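Local atomic coordinates of dihydropyrimidinase (PDB entry 2FTW), a protein that catalyses the reversible, zinc-dependent hydrolytic ring opening of dihydropyrimidines such as 5,6-dihydrouracil, the second step of reductive pyrimidine degradation. Residues Glu200-Met205 and Glu217-Glu222; Thr211-His216 and His290-Val295; Gln249-Ala254 and Arg301-Thr306; Leu310-Ala315 and Thr365-Trp370; Val358-Val363 and Ile430-Ile435. All blocks are in the same frame, centred on the assembly; numbering follows the deposited sequence. Where two conformers were deposited one is given.

Contact 1. Residues Glu200-Met205 and Glu217-Glu222; sequences EGQKKM and ELSRPE
G201 and S219 mark a close helix-to-helix packing contact between helix 195-207 and helix 214-219, near the zinc site of the barrel domain. Their CA atoms are 4.3 Å apart, helped by the lack of a side chain on G201; S219 CB rests 3.6 Å from G201 O. One turn along, M205 extends the apolar side: CG stands anti to the carbonyl carbon (chi1 -79°) and the chain folds at its next two torsions, turning SD back onto L218 CB at 3.7 Å. R486 of the second subunit packs on L218.

The other flank is polar. Q202 NE2 and R220 NH2 approach to 3.3 Å, but both are donors and no bond joins them; the amide and guanidinium planes are turned 62° apart. A water settles the pair, accepting from Q202 NE2 at 2.7 Å and from R220 NH2 at the guanidinium edge. It donates to S219 OG at 2.8 Å; that hydroxyl is also hydrogen-bonded to H216 O. R220 NH1 forms a salt bridge with E193. The R220 side chain lies about 5 Å from that of the zinc ligand H191, consistent with a second-shell place beside the binuclear zinc site of a dihydropyrimidinase.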
# COMPACT_ATOMS: atom_id res chain seq x y z
N GLU A 200 5.63 12.75 27.44
CA GLU A 200 6.53 11.71 27.97
C GLU A 200 7.91 11.71 27.30
O GLU A 200 8.91 11.38 27.94
CB GLU A 200 5.90 10.33 27.87
CG GLU A 200 4.63 10.16 28.68
CD GLU A 200 4.82 10.30 30.17
OE1 GLU A 200 5.95 10.08 30.67
OE2 GLU A 200 3.82 10.63 30.85
N GLY A 201 7.94 12.03 26.00
CA GLY A 201 9.18 12.09 25.25
C GLY A 201 10.04 13.30 25.61
O GLY A 201 11.27 13.23 25.56
N GLN A 202 9.39 14.42 25.92
CA GLN A 202 10.11 15.61 26.40
C GLN A 202 10.74 15.33 27.76
O GLN A 202 11.90 15.64 27.97
CB GLN A 202 9.17 16.81 26.50
CG GLN A 202 8.83 17.38 25.15
CD GLN A 202 7.77 18.47 25.17
OE1 GLN A 202 6.90 18.53 26.06
NE2 GLN A 202 7.81 19.33 24.18
N LYS A 203 9.97 14.71 28.66
CA LYS A 203 10.47 14.25 29.97
C LYS A 203 11.67 13.30 29.84
O LYS A 203 12.68 13.43 30.54
CB LYS A 203 9.34 13.56 30.75
CG LYS A 203 9.67 13.23 32.21
CD LYS A 203 8.45 12.65 32.96
CE LYS A 203 8.88 11.90 34.24
NZ LYS A 203 9.55 12.76 35.27
N LYS A 204 11.55 12.34 28.93
CA LYS A 204 12.62 11.37 28.68
C LYS A 204 13.90 12.01 28.14
O LYS A 204 14.99 11.69 28.59
CB LYS A 204 12.14 10.31 27.69
CG LYS A 204 13.15 9.19 27.50
CD LYS A 204 12.74 8.23 26.43
CE LYS A 204 13.64 7.01 26.42
NZ LYS A 204 13.37 6.16 25.23
N MET A 205 13.76 12.87 27.14
CA MET A 205 14.94 13.45 26.51
C MET A 205 15.72 14.31 27.49
O MET A 205 16.93 14.14 27.62
CB MET A 205 14.56 14.26 25.26
CG MET A 205 14.28 13.40 24.02
SD MET A 205 15.50 12.11 23.68
CE MET A 205 14.70 10.66 24.37
N GLU A 217 13.40 17.03 18.10
CA GLU A 217 12.99 15.96 17.18
C GLU A 217 12.89 14.60 17.89
O GLU A 217 11.91 13.85 17.70
CB GLU A 217 13.95 15.86 15.99
CG GLU A 217 13.81 14.59 15.11
CD GLU A 217 12.39 14.37 14.57
OE1 GLU A 217 11.71 15.36 14.28
OE2 GLU A 217 11.96 13.21 14.40
N LEU A 218 13.89 14.29 18.71
CA LEU A 218 13.94 12.99 19.38
C LEU A 218 12.78 12.83 20.37
O LEU A 218 12.31 11.73 20.61
CB LEU A 218 15.29 12.80 20.09
CG LEU A 218 16.54 12.92 19.21
CD1 LEU A 218 17.82 12.97 20.06
CD2 LEU A 218 16.62 11.81 18.20
N SER A 219 12.32 13.95 20.95
CA SER A 219 11.19 13.93 21.86
C SER A 219 9.87 13.60 21.13
O SER A 219 8.89 13.20 21.78
CB SER A 219 11.07 15.25 22.62
OG SER A 219 10.46 16.27 21.84
N ARG A 220 9.83 13.77 19.81
CA ARG A 220 8.57 13.73 19.05
C ARG A 220 8.74 13.17 17.66
O ARG A 220 8.44 13.86 16.71
CB ARG A 220 8.02 15.15 18.84
CG ARG A 220 7.85 15.98 20.05
CD ARG A 220 8.05 17.45 19.72
NE ARG A 220 6.81 18.09 19.28
CZ ARG A 220 6.16 19.04 19.95
NH1 ARG A 220 5.04 19.54 19.44
NH2 ARG A 220 6.59 19.50 21.12
N PRO A 221 9.17 11.91 17.52
CA PRO A 221 9.32 11.42 16.14
C PRO A 221 7.99 11.37 15.37
O PRO A 221 6.91 11.48 15.96
CB PRO A 221 9.89 10.02 16.34
CG PRO A 221 9.46 9.65 17.68
CD PRO A 221 9.47 10.87 18.50
N GLU A 222 8.10 11.17 14.05
CA GLU A 222 6.98 11.38 13.13
C GLU A 222 5.79 10.43 13.35
O GLU A 222 4.68 10.77 12.97
CB GLU A 222 7.44 11.34 11.66
CG GLU A 222 8.01 10.01 11.16
CD GLU A 222 8.27 10.01 9.65
OE1 GLU A 222 9.34 10.54 9.23
OE2 GLU A 222 7.42 9.47 8.90
O HOH W 1 9.52 18.90 22.15

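Contact 2. Residues Thr211-His216 and His290-Val295; sequences TGPEGH and HAAAFV
P213 and H216 meet A291, A292 and V295 in a buried contact of van der Waals and CH-pi packing, with no hydrogen bond between the segments. It is tightest at the proline. P213 CG lies 3.4 Å from A292 N and 3.5 Å from A291 CB, wedging the ring against the backbone of helix 288-292; the nearest CA pair, P213 and A292, is 5.3 Å apart.

Past the alanines, a type I turn from A292 to V295 swings the chain round and presents V295 to both partners at once. Its two branches divide the work. CG2 touches P213 CB at 3.8 Å, whereas CG1, anti to the backbone N (chi1 172°), is carried over the face of the imidazole of H216. There CG1 stands 3.6 Å from the ring centroid and 7° off the normal, a nearly axial CH-pi contact in which all five ring atoms are about equally distant.

Packing is looser where A292 CB meets P213 CG at 4.0 Å, and at the outer ends T211 and H290 are partly exposed and stay clear of the other segment. E214 starts away from that segment and makes no contact with it; its carboxylate forms a salt bridge with R490 of the second subunit.

H216 NE2 is hydrogen-bonded to M296 O, which limits rotation of the ring beneath the valine. The H216 side chain is about 3 Å from that of N346, which probably binds substrate, and V295 also packs on N346. The arrangement is consistent with a second shell that positions one wall of the substrate pocket.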
# COMPACT_ATOMS: atom_id res chain seq x y z
N THR A 211 19.58 18.20 25.99
CA THR A 211 18.93 19.51 26.21
C THR A 211 18.87 20.37 24.95
O THR A 211 18.04 21.28 24.88
CB THR A 211 19.65 20.33 27.31
OG1 THR A 211 21.05 20.47 27.00
CG2 THR A 211 19.51 19.64 28.65
N GLY A 212 19.73 20.07 23.98
CA GLY A 212 19.83 20.86 22.75
C GLY A 212 18.62 20.71 21.85
O GLY A 212 17.75 19.87 22.12
N PRO A 213 18.56 21.48 20.76
CA PRO A 213 17.45 21.43 19.80
C PRO A 213 17.17 20.04 19.21
O PRO A 213 16.01 19.70 18.98
CB PRO A 213 17.90 22.42 18.71
CG PRO A 213 18.79 23.35 19.40
CD PRO A 213 19.57 22.48 20.35
N GLU A 214 18.22 19.25 19.00
CA GLU A 214 18.07 17.87 18.52
C GLU A 214 17.16 17.03 19.43
O GLU A 214 16.51 16.09 18.96
CB GLU A 214 19.43 17.19 18.33
CG GLU A 214 20.18 16.79 19.60
CD GLU A 214 20.99 17.91 20.22
OE1 GLU A 214 20.76 19.08 19.84
OE2 GLU A 214 21.83 17.62 21.10
N GLY A 215 17.14 17.38 20.72
CA GLY A 215 16.22 16.81 21.69
C GLY A 215 14.78 17.02 21.31
O GLY A 215 13.93 16.19 21.61
N HIS A 216 14.51 18.14 20.65
CA HIS A 216 13.18 18.44 20.12
C HIS A 216 12.66 17.35 19.16
O HIS A 216 11.57 16.81 19.38
CB HIS A 216 13.19 19.81 19.45
CG HIS A 216 11.83 20.33 19.11
ND1 HIS A 216 10.93 20.73 20.07
CD2 HIS A 216 11.22 20.52 17.92
CE1 HIS A 216 9.82 21.13 19.48
NE2 HIS A 216 9.97 21.02 18.18
N HIS A 290 22.05 28.28 15.36
CA HIS A 290 21.59 27.77 14.08
C HIS A 290 20.59 26.64 14.30
O HIS A 290 19.51 26.63 13.70
CB HIS A 290 22.79 27.28 13.27
CG HIS A 290 22.49 27.03 11.82
ND1 HIS A 290 21.88 25.87 11.39
CD2 HIS A 290 22.73 27.77 10.72
CE1 HIS A 290 21.75 25.91 10.07
NE2 HIS A 290 22.26 27.06 9.64
N ALA A 291 20.95 25.71 15.18
CA ALA A 291 20.10 24.57 15.52
C ALA A 291 18.73 24.98 16.06
O ALA A 291 17.70 24.55 15.54
CB ALA A 291 20.81 23.66 16.50
N ALA A 292 18.74 25.81 17.10
CA ALA A 292 17.50 26.32 17.73
C ALA A 292 16.60 27.13 16.77
O ALA A 292 15.38 27.19 16.97
CB ALA A 292 17.85 27.17 18.93
N ALA A 293 17.20 27.75 15.76
CA ALA A 293 16.44 28.54 14.78
C ALA A 293 15.50 27.73 13.89
O ALA A 293 14.59 28.29 13.28
CB ALA A 293 17.39 29.31 13.91
N PHE A 294 15.71 26.42 13.80
CA PHE A 294 14.87 25.57 12.95
C PHE A 294 13.80 24.84 13.76
O PHE A 294 13.02 24.05 13.19
CB PHE A 294 15.72 24.57 12.18
CG PHE A 294 16.45 25.16 11.01
CD1 PHE A 294 17.52 26.01 11.20
CD2 PHE A 294 16.10 24.82 9.72
CE1 PHE A 294 18.21 26.54 10.12
CE2 PHE A 294 16.79 25.33 8.64
CZ PHE A 294 17.85 26.20 8.85
N VAL A 295 13.75 25.11 15.07
CA VAL A 295 12.80 24.46 15.96
C VAL A 295 11.39 25.03 15.75
O VAL A 295 11.14 26.25 15.79
CB VAL A 295 13.24 24.57 17.47
CG1 VAL A 295 12.14 24.08 18.40
CG2 VAL A 295 14.52 23.76 17.72

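Contact 3. Residues Gln249-Ala254 and Arg301-Thr306; sequences QSIGAA and RPDPRT
I251 and T306 are the closest backbone neighbours, with CA atoms 6.0 Å apart, where the first turn of helix 251-262 faces a type I turn running from D303 to T306. S250, the N-cap, accepts from A253 N through OG at 3.1 Å with an N-H...O angle of 163°, while D303 OD1 accepts from R305 N, which comes from 39° above the carboxylate plane. T306 OG1 donates to D303 O at 2.6 Å.

No direct hydrogen bond crosses the interface; two waters bridge it. One donates to Q249 O at 2.6 Å and accepts from R301 N, and the other accepts from I251 N at 2.9 Å and donates to T306 OG1. R301 CG lies 3.3 Å from Q249 O, with T306 CG2 at 3.5 Å from the same oxygen. I251 crosses the D303 and R305 side chains at about right angles near its CD1, though alternate conformers of I251 and R305 leave the details doubtful.

R301 carries its guanidinium past S250 CB to salt bridges with E217 and with E225 of helix 223-239. That helix packs on S250 and A253, and helix 306-316, which continues from T306, packs on I251 and A254.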
# COMPACT_ATOMS: atom_id res chain seq x y z
N GLN A 249 4.00 17.58 8.26
CA GLN A 249 5.47 17.69 8.18
C GLN A 249 6.16 16.37 7.81
O GLN A 249 7.36 16.37 7.51
CB GLN A 249 6.03 18.16 9.53
CG GLN A 249 5.74 19.61 9.89
CD GLN A 249 6.80 20.56 9.40
OE1 GLN A 249 6.78 20.97 8.24
NE2 GLN A 249 7.75 20.89 10.28
N SER A 250 5.42 15.26 7.83
CA SER A 250 6.04 13.95 7.71
C SER A 250 5.43 13.01 6.64
O SER A 250 4.27 13.12 6.26
CB SER A 250 6.00 13.26 9.08
OG SER A 250 4.81 12.49 9.26
N ILE A 251 6.27 12.09 6.17
CA ILE A 251 5.87 11.04 5.23
C ILE A 251 4.72 10.22 5.80
O ILE A 251 3.69 10.02 5.14
CB ILE A 251 7.06 10.07 4.90
CG1 ILE A 251 8.08 10.77 4.00
CG2 ILE A 251 6.57 8.77 4.24
CD1 ILE A 251 9.38 10.01 3.80
N GLY A 252 4.91 9.74 7.03
CA GLY A 252 3.91 8.92 7.71
C GLY A 252 2.53 9.54 7.77
O GLY A 252 1.53 8.88 7.51
N ALA A 253 2.48 10.83 8.13
CA ALA A 253 1.22 11.56 8.24
C ALA A 253 0.62 11.80 6.86
O ALA A 253 -0.60 11.70 6.68
CB ALA A 253 1.43 12.88 8.99
N ALA A 254 1.48 12.08 5.88
CA ALA A 254 1.02 12.23 4.49
C ALA A 254 0.41 10.94 3.93
O ALA A 254 -0.65 10.98 3.26
CB ALA A 254 2.14 12.68 3.62
N ARG A 301 11.56 17.27 9.62
CA ARG A 301 11.96 15.88 9.77
C ARG A 301 13.35 15.65 9.22
O ARG A 301 13.69 16.18 8.17
CB ARG A 301 10.95 14.94 9.09
CG ARG A 301 9.51 15.06 9.65
CD ARG A 301 9.51 14.85 11.15
NE ARG A 301 8.20 14.96 11.78
CZ ARG A 301 7.99 14.87 13.09
NH1 ARG A 301 6.77 14.98 13.58
NH2 ARG A 301 9.02 14.67 13.93
N PRO A 302 14.18 14.87 9.96
CA PRO A 302 15.53 14.60 9.49
C PRO A 302 15.63 13.57 8.37
O PRO A 302 16.66 13.53 7.70
CB PRO A 302 16.26 14.13 10.75
CG PRO A 302 15.22 13.56 11.62
CD PRO A 302 13.93 14.28 11.28
N ASP A 303 14.59 12.74 8.15
CA ASP A 303 14.55 11.85 6.97
C ASP A 303 14.69 12.68 5.68
O ASP A 303 13.79 13.46 5.36
CB ASP A 303 13.24 11.03 6.92
CG ASP A 303 13.13 10.16 5.67
OD1 ASP A 303 13.94 10.32 4.73
OD2 ASP A 303 12.21 9.30 5.61
N PRO A 304 15.79 12.48 4.91
CA PRO A 304 16.10 13.25 3.70
C PRO A 304 15.08 13.15 2.57
O PRO A 304 14.95 14.10 1.78
CB PRO A 304 17.44 12.65 3.23
CG PRO A 304 18.01 11.98 4.44
CD PRO A 304 16.83 11.46 5.17
N ARG A 305 14.38 12.03 2.47
CA ARG A 305 13.43 11.89 1.36
C ARG A 305 12.10 12.61 1.62
O ARG A 305 11.23 12.65 0.75
CB ARG A 305 13.27 10.43 0.92
CG ARG A 305 12.64 9.49 1.93
CD ARG A 305 12.71 8.06 1.43
NE ARG A 305 12.09 7.91 0.11
CZ ARG A 305 10.78 7.77 -0.11
NH1 ARG A 305 9.92 7.77 0.90
NH2 ARG A 305 10.34 7.65 -1.35
N THR A 306 11.98 13.23 2.79
CA THR A 306 10.74 13.85 3.22
C THR A 306 10.15 14.92 2.30
O THR A 306 8.97 14.84 1.94
CB THR A 306 10.88 14.45 4.63
OG1 THR A 306 11.16 13.42 5.57
CG2 THR A 306 9.61 15.17 5.05
O HOH W 2 9.41 18.02 7.61
O HOH W 3 8.87 12.31 7.38

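Contact 4. Residues Leu310-Ala315 and Thr365-Trp370; sequences LMDYLA and TGKLTW
The chi1 of M311, -171°, sets CG anti to the backbone N and, with bends further along the chain, turns the thioether across L368. K367 runs extended as far as CE, and its last torsion (chi4 -84°) turns NZ to the carboxylate of D312. The two side chains cross obliquely in a salt bridge, with K367 NZ 2.5 Å from D312 OD1. That is a short separation whose exact value should be read with caution; the ammonium approaches from 40° above the carboxylate plane. G308 O also bonds to NZ, so the lysine has a carboxylate and a carbonyl as partners.

The aliphatic part of K367 is used as well: its CD passes 3.6 Å from M311 CG. L368 spreads its branches, with CD1 at 3.8 Å from M311 SD and CD2 at 3.5 Å from A315 CA. A315 CB completes the patch, touching K367 O at 3.4 Å.

G366 closes the preceding helix with a Schellman motif and T369 N-caps the following one, so the segment 365-370 is a tight interhelix link laid against helix 306-316. In the tetramer, K262 of the fourth subunit packs on D312, and G366 O accepts from R477 of that subunit. The contact therefore layers charge over apolar packing: a lysine held beside D312 would be expected to favour its ionised form, while buried M311 and L368, with A315 at their side, form the apolar part.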
# COMPACT_ATOMS: atom_id res chain seq x y z
N LEU A 310 6.58 14.81 0.20
CA LEU A 310 5.55 15.82 0.46
C LEU A 310 5.12 16.53 -0.85
O LEU A 310 3.92 16.76 -1.06
CB LEU A 310 6.03 16.84 1.50
CG LEU A 310 6.15 16.33 2.95
CD1 LEU A 310 6.55 17.47 3.86
CD2 LEU A 310 4.85 15.68 3.48
N MET A 311 6.08 16.84 -1.73
CA MET A 311 5.78 17.49 -3.01
C MET A 311 5.08 16.54 -3.98
O MET A 311 4.17 16.95 -4.69
CB MET A 311 7.05 18.06 -3.65
CG MET A 311 6.81 18.93 -4.87
SD MET A 311 5.90 20.44 -4.50
CE MET A 311 7.20 21.54 -3.94
N ASP A 312 5.50 15.27 -4.01
CA ASP A 312 4.76 14.23 -4.75
C ASP A 312 3.27 14.20 -4.39
O ASP A 312 2.40 14.23 -5.26
CB ASP A 312 5.35 12.84 -4.47
CG ASP A 312 6.73 12.64 -5.12
OD1 ASP A 312 7.12 13.44 -6.00
OD2 ASP A 312 7.41 11.67 -4.73
N TYR A 313 2.97 14.17 -3.09
CA TYR A 313 1.57 14.15 -2.64
C TYR A 313 0.84 15.43 -3.01
O TYR A 313 -0.35 15.41 -3.35
CB TYR A 313 1.50 13.98 -1.14
CG TYR A 313 1.64 12.54 -0.69
CD1 TYR A 313 0.72 11.59 -1.09
CD2 TYR A 313 2.68 12.15 0.16
CE1 TYR A 313 0.82 10.25 -0.66
CE2 TYR A 313 2.78 10.81 0.60
CZ TYR A 313 1.84 9.88 0.17
OH TYR A 313 1.92 8.57 0.59
N LEU A 314 1.57 16.54 -2.90
CA LEU A 314 1.05 17.83 -3.26
C LEU A 314 0.65 17.85 -4.72
O LEU A 314 -0.47 18.22 -5.04
CB LEU A 314 2.08 18.93 -2.97
CG LEU A 314 1.59 20.37 -3.08
CD1 LEU A 314 0.53 20.66 -2.03
CD2 LEU A 314 2.73 21.34 -2.95
N ALA A 315 1.57 17.43 -5.59
CA ALA A 315 1.30 17.32 -7.03
C ALA A 315 0.06 16.46 -7.33
O ALA A 315 -0.71 16.79 -8.21
CB ALA A 315 2.51 16.73 -7.76
N THR A 365 11.98 20.73 -10.43
CA THR A 365 12.20 19.28 -10.36
C THR A 365 11.35 18.48 -11.36
O THR A 365 11.56 17.29 -11.52
CB THR A 365 11.91 18.76 -8.95
OG1 THR A 365 10.56 19.06 -8.58
CG2 THR A 365 12.87 19.38 -7.94
N GLY A 366 10.40 19.13 -12.03
CA GLY A 366 9.47 18.43 -12.91
C GLY A 366 8.26 17.85 -12.17
O GLY A 366 7.39 17.24 -12.78
N LYS A 367 8.20 18.10 -10.86
CA LYS A 367 7.15 17.54 -10.02
C LYS A 367 5.82 18.23 -10.21
O LYS A 367 4.79 17.57 -10.18
CB LYS A 367 7.56 17.58 -8.54
CG LYS A 367 8.38 16.38 -8.10
CD LYS A 367 8.92 16.61 -6.71
CE LYS A 367 10.03 15.65 -6.35
NZ LYS A 367 9.45 14.39 -5.85
N LEU A 368 5.84 19.54 -10.44
CA LEU A 368 4.63 20.32 -10.65
C LEU A 368 4.68 21.05 -11.98
O LEU A 368 5.70 21.65 -12.33
CB LEU A 368 4.44 21.40 -9.56
CG LEU A 368 4.25 21.12 -8.07
CD1 LEU A 368 4.23 22.44 -7.32
CD2 LEU A 368 2.99 20.34 -7.78
N THR A 369 3.55 21.05 -12.68
CA THR A 369 3.35 21.97 -13.80
C THR A 369 3.04 23.37 -13.28
O THR A 369 2.82 23.58 -12.08
CB THR A 369 2.18 21.55 -14.71
OG1 THR A 369 0.95 21.71 -14.01
CG2 THR A 369 2.34 20.10 -15.19
N TRP A 370 3.00 24.34 -14.18
CA TRP A 370 2.63 25.72 -13.84
C TRP A 370 1.22 25.82 -13.22
O TRP A 370 1.01 26.52 -12.22
CB TRP A 370 2.68 26.59 -15.09
CG TRP A 370 4.05 26.94 -15.60
CD1 TRP A 370 5.25 26.63 -15.03
CD2 TRP A 370 4.34 27.73 -16.75
NE1 TRP A 370 6.28 27.15 -15.79
CE2 TRP A 370 5.75 27.84 -16.84
CE3 TRP A 370 3.56 28.34 -17.74
CZ2 TRP A 370 6.38 28.54 -17.87
CZ3 TRP A 370 4.19 29.03 -18.77
CH2 TRP A 370 5.59 29.12 -18.82

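Contact 5. Residues Val358-Val363 and Ile430-Ile435; sequences VWENGV and IKVTGI
W359 begins the contact from helix 354-363, meeting the corner of the strand at T433 and G434. With CG anti to the backbone N (chi1 -171°), its indole reaches out so that CD1 lies 3.1 Å from T433 O. NE1 is close to the same oxygen but at too poor an angle for a hydrogen bond; T433 O accepts instead from N364 ND2. Over the pyrrole ring sits G434 CA, 4.2 Å from the centroid of the five-membered ring and 27° off its normal, a CH-pi contact made possible by a residue without a side chain. The opposite face of the indole is met by V363 CG2, 3.8 Å above the plane and offset toward the rim.

E360 carries the polar part. Its CB lies 3.8 Å from V432 CG1; beyond it CG is anti to the backbone N, and the bend at chi2 brings the carboxylate to the strand. OE1 accepts from T433 N at 3.1 Å with an N-H...O angle of 150°, on the anti side but tilted out of the carboxylate plane. Two further donors grip OE1, N364 ND2 and a water 3.1 Å away. The water lies 2.9 Å from T433 OG1, which is also hydrogen-bonded to S410 OG. Further on, a wider pi-type turn spans 359-363 and brings V363 round beneath W359.

Strand 431-441 turns its corner at T433: V432 pairs with K411 on strand 409-412, and I435 with D406 on strand 402-406. The W359 ring also meets W405 on strand 402-406 and F373 and W370 of helix 370-384, linking its own helix to both.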
# COMPACT_ATOMS: atom_id res chain seq x y z
N VAL A 358 8.42 26.66 -3.25
CA VAL A 358 7.53 25.69 -3.88
C VAL A 358 7.90 25.58 -5.36
O VAL A 358 7.97 24.48 -5.91
CB VAL A 358 6.03 26.05 -3.73
CG1 VAL A 358 5.17 25.07 -4.49
CG2 VAL A 358 5.61 26.07 -2.28
N TRP A 359 8.15 26.73 -5.99
CA TRP A 359 8.56 26.75 -7.39
C TRP A 359 9.84 25.93 -7.66
O TRP A 359 9.88 25.08 -8.56
CB TRP A 359 8.75 28.19 -7.87
CG TRP A 359 8.95 28.25 -9.33
CD1 TRP A 359 10.12 28.09 -10.00
CD2 TRP A 359 7.94 28.48 -10.31
NE1 TRP A 359 9.91 28.19 -11.35
CE2 TRP A 359 8.58 28.44 -11.57
CE3 TRP A 359 6.56 28.73 -10.26
CZ2 TRP A 359 7.89 28.63 -12.76
CZ3 TRP A 359 5.88 28.90 -11.43
CH2 TRP A 359 6.54 28.85 -12.67
N GLU A 360 10.87 26.20 -6.87
CA GLU A 360 12.17 25.54 -7.04
C GLU A 360 12.09 24.02 -6.83
O GLU A 360 12.63 23.23 -7.62
CB GLU A 360 13.18 26.15 -6.05
CG GLU A 360 14.58 25.55 -6.09
CD GLU A 360 15.21 25.57 -7.47
OE1 GLU A 360 14.93 26.52 -8.25
OE2 GLU A 360 15.97 24.64 -7.79
N ASN A 361 11.42 23.61 -5.77
CA ASN A 361 11.29 22.19 -5.42
C ASN A 361 10.17 21.43 -6.15
O ASN A 361 10.17 20.20 -6.16
CB ASN A 361 11.11 22.06 -3.91
CG ASN A 361 12.37 22.43 -3.15
OD1 ASN A 361 13.31 21.64 -3.08
ND2 ASN A 361 12.40 23.64 -2.59
N GLY A 362 9.22 22.16 -6.73
CA GLY A 362 8.08 21.56 -7.41
C GLY A 362 8.21 21.67 -8.91
O GLY A 362 8.22 20.66 -9.62
N VAL A 363 8.31 22.90 -9.41
CA VAL A 363 8.35 23.11 -10.84
C VAL A 363 9.70 22.66 -11.42
O VAL A 363 9.74 21.84 -12.35
CB VAL A 363 7.99 24.57 -11.22
CG1 VAL A 363 8.06 24.79 -12.73
CG2 VAL A 363 6.59 24.92 -10.74
N ILE A 430 19.94 29.07 -0.24
CA ILE A 430 19.23 28.23 -1.20
C ILE A 430 19.00 29.00 -2.49
O ILE A 430 18.39 30.06 -2.47
CB ILE A 430 17.88 27.75 -0.63
CG1 ILE A 430 18.14 26.75 0.51
CG2 ILE A 430 16.99 27.14 -1.74
CD1 ILE A 430 16.89 26.22 1.20
N LYS A 431 19.48 28.44 -3.61
CA LYS A 431 19.32 29.09 -4.90
C LYS A 431 18.00 28.65 -5.51
O LYS A 431 17.71 27.46 -5.61
CB LYS A 431 20.47 28.78 -5.86
CG LYS A 431 20.49 29.75 -7.05
CD LYS A 431 21.31 29.26 -8.23
CE LYS A 431 21.37 30.32 -9.31
NZ LYS A 431 22.21 29.90 -10.46
N VAL A 432 17.21 29.64 -5.89
CA VAL A 432 15.93 29.42 -6.52
C VAL A 432 15.96 30.09 -7.88
O VAL A 432 16.64 31.09 -8.06
CB VAL A 432 14.76 30.00 -5.68
CG1 VAL A 432 14.63 29.26 -4.38
CG2 VAL A 432 14.90 31.49 -5.42
N THR A 433 15.24 29.52 -8.83
CA THR A 433 15.07 30.12 -10.15
C THR A 433 13.58 30.18 -10.45
O THR A 433 12.94 29.15 -10.58
CB THR A 433 15.82 29.30 -11.22
OG1 THR A 433 17.21 29.22 -10.87
CG2 THR A 433 15.68 29.93 -12.60
N GLY A 434 13.04 31.39 -10.55
CA GLY A 434 11.59 31.63 -10.56
C GLY A 434 11.18 32.45 -9.34
O GLY A 434 11.06 31.91 -8.26
N ILE A 435 10.99 33.75 -9.52
CA ILE A 435 10.61 34.62 -8.41
C ILE A 435 9.56 35.63 -8.81
O ILE A 435 9.38 35.94 -9.98
CB ILE A 435 11.81 35.39 -7.82
CG1 ILE A 435 12.37 36.39 -8.83
CG2 ILE A 435 12.88 34.42 -7.32
CD1 ILE A 435 13.62 37.10 -8.38
O HOH W 4 17.81 27.42 -8.73

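Overall arrangement
Contacts 1 and 2 share helix 214-219 and touch where M205 CG lies 3.7 Å from G215 O; their centres are about 12 Å apart, and both border the second subunit. Contact 3 joins contact 1 through a salt bridge, R301 NH2 to E217 OE1 at 2.8 Å. Through A254 and L310 it also packs on contact 4, whose centre is about 15 Å from its own. Contacts 4 and 5 interlock in sequence and meet at G362 O and L368 N, 2.8 Å apart. Contacts 1 to 3 flank the zinc and substrate pocket, with Q249 about 9 Å and H216 about 11 Å from a zinc ion, measured from their side chains; contacts 4 and 5 lie away from it.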